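Local coordinates for protein cycloalternan-forming enzyme (Listeria monocytogenes serovar 1/2a, PDB 5F7U) that is a multidomain carbohydrate-active enzyme of glycoside hydrolase family 31, with a TIM-barrel domain and a family 6 carbohydrate-binding module, at residues T887-D892 with A927-V932. The protein carries 1 engineered substitution. Residues are numbered along the deposited sequence; the frame is centred on the assembly and turned at random.
Sequences TIDGAD and AKQAIV
Thr887 and Val932 form an antiparallel hydrogen-bonded pair, Thr887 N to Val932 O and Val932 N to Thr887 O both 2.9 Å, and Ile888 and Ile931 follow as a non-hydrogen-bonded pair. One residue on, Asp889 N gives a 2.8 Å bond to Ala930 O, where the first strand ends and the chain reverses through a type I' turn from Ile888 to Ala891 into strand 891-892. Asp889 then takes over with its side chain: Ala930 N donates to its OD1 over 2.8 Å, nearly straight at 171° but arriving from above the carboxylate plane. With CG beside the aspartate's own backbone N (chi1 -66°), the carboxylate lies next to the N-H that binds Ala930 O, and the one residue grips both the N and the O of Ala930. The other oxygen, OD2, is linked through a water to Lys928 O. A second water joins Thr887 OG1, Gly890 N and Ala930 O, tying the turn to the partner strand; Ala930 O thus takes a bond from this water as well as from Asp889 N. Thr887 OG1, wedged between its own N and carbonyl carbon (chi1 58°), also lies 3.5 Å from Val932 CB, the two side chains running alongside each other. On the other face of the sheet Ile888 and Ile931 point the same way, Ile888 CG1 meeting Ile931 CG1 at 4.0 Å, while Ile888 CG2 lies against Gln929 CB. The segments form part of an antiparallel sheet in which 929-934 is flanked by 885-888 and 862-867, Gln929 and Ile931 bonding through their backbones to Leu867 and Val865. The hairpin partner 891-892 is an outermost strand, and the Ile888-Ile931 face packs on strand 917-922 of another sheet, at Ala922 and Val920.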
# COMPACT_ATOMS: atom_id res chain seq x y z
N THR A 887 41.11 -9.74 7.09
CA THR A 887 41.33 -11.18 6.97
C THR A 887 40.06 -11.89 6.54
O THR A 887 38.94 -11.43 6.82
CB THR A 887 41.81 -11.81 8.29
OG1 THR A 887 40.83 -11.53 9.30
CG2 THR A 887 43.17 -11.26 8.71
N ILE A 888 40.24 -13.02 5.86
CA ILE A 888 39.14 -13.92 5.57
C ILE A 888 39.63 -15.28 6.02
O ILE A 888 40.67 -15.75 5.57
CB ILE A 888 38.75 -13.93 4.07
CG1 ILE A 888 38.35 -12.51 3.61
CG2 ILE A 888 37.61 -14.92 3.85
CD1 ILE A 888 37.88 -12.40 2.17
N ASP A 889 38.87 -15.89 6.93
CA ASP A 889 39.26 -17.15 7.58
C ASP A 889 40.65 -17.08 8.23
O ASP A 889 41.40 -18.06 8.23
CB ASP A 889 39.10 -18.35 6.61
CG ASP A 889 37.64 -18.60 6.22
OD1 ASP A 889 36.74 -18.24 7.00
OD2 ASP A 889 37.39 -19.19 5.13
N GLY A 890 40.98 -15.91 8.78
CA GLY A 890 42.27 -15.66 9.45
C GLY A 890 43.40 -15.24 8.53
O GLY A 890 44.44 -14.78 9.02
N ALA A 891 43.22 -15.42 7.22
CA ALA A 891 44.27 -15.15 6.24
C ALA A 891 44.12 -13.73 5.70
O ALA A 891 43.02 -13.33 5.30
CB ALA A 891 44.22 -16.16 5.10
N ASP A 892 45.23 -12.98 5.71
CA ASP A 892 45.25 -11.60 5.22
C ASP A 892 44.87 -11.53 3.75
O ASP A 892 45.36 -12.32 2.93
CB ASP A 892 46.62 -10.95 5.43
CG ASP A 892 46.74 -10.24 6.79
OD1 ASP A 892 46.87 -10.91 7.84
OD2 ASP A 892 46.74 -8.99 6.80
N ALA A 927 31.33 -22.93 1.53
CA ALA A 927 31.57 -22.98 2.96
C ALA A 927 31.42 -21.58 3.52
O ALA A 927 31.54 -20.60 2.78
CB ALA A 927 32.96 -23.51 3.25
N LYS A 928 31.15 -21.50 4.82
CA LYS A 928 31.10 -20.22 5.54
C LYS A 928 32.48 -19.56 5.52
O LYS A 928 33.50 -20.26 5.52
CB LYS A 928 30.66 -20.43 6.99
CG LYS A 928 29.25 -21.00 7.15
CD LYS A 928 28.81 -21.12 8.62
CE LYS A 928 28.70 -19.78 9.36
NZ LYS A 928 27.88 -18.70 8.71
N GLN A 929 32.50 -18.23 5.48
CA GLN A 929 33.75 -17.48 5.50
C GLN A 929 33.68 -16.40 6.56
O GLN A 929 32.70 -15.67 6.63
CB GLN A 929 34.07 -16.86 4.13
CG GLN A 929 34.38 -17.91 3.06
CD GLN A 929 34.75 -17.27 1.75
OE1 GLN A 929 33.88 -17.01 0.91
NE2 GLN A 929 36.03 -17.01 1.56
N ALA A 930 34.72 -16.31 7.37
CA ALA A 930 34.78 -15.35 8.47
C ALA A 930 35.63 -14.14 8.07
O ALA A 930 36.86 -14.25 7.99
CB ALA A 930 35.31 -16.02 9.73
N ILE A 931 34.98 -12.99 7.84
CA ILE A 931 35.66 -11.77 7.39
C ILE A 931 35.86 -10.89 8.62
O ILE A 931 34.92 -10.67 9.38
CB ILE A 931 34.84 -11.01 6.32
CG1 ILE A 931 34.64 -11.87 5.05
CG2 ILE A 931 35.48 -9.66 5.97
CD1 ILE A 931 33.59 -11.32 4.09
N VAL A 932 37.09 -10.42 8.83
CA VAL A 932 37.35 -9.48 9.93
C VAL A 932 38.05 -8.24 9.39
O VAL A 932 39.08 -8.35 8.70
CB VAL A 932 38.18 -10.12 11.08
CG1 VAL A 932 38.38 -9.12 12.20
CG2 VAL A 932 37.49 -11.36 11.62
O HOH W 1 39.22 -13.67 9.36
O HOH W 2 35.84 -21.21 4.12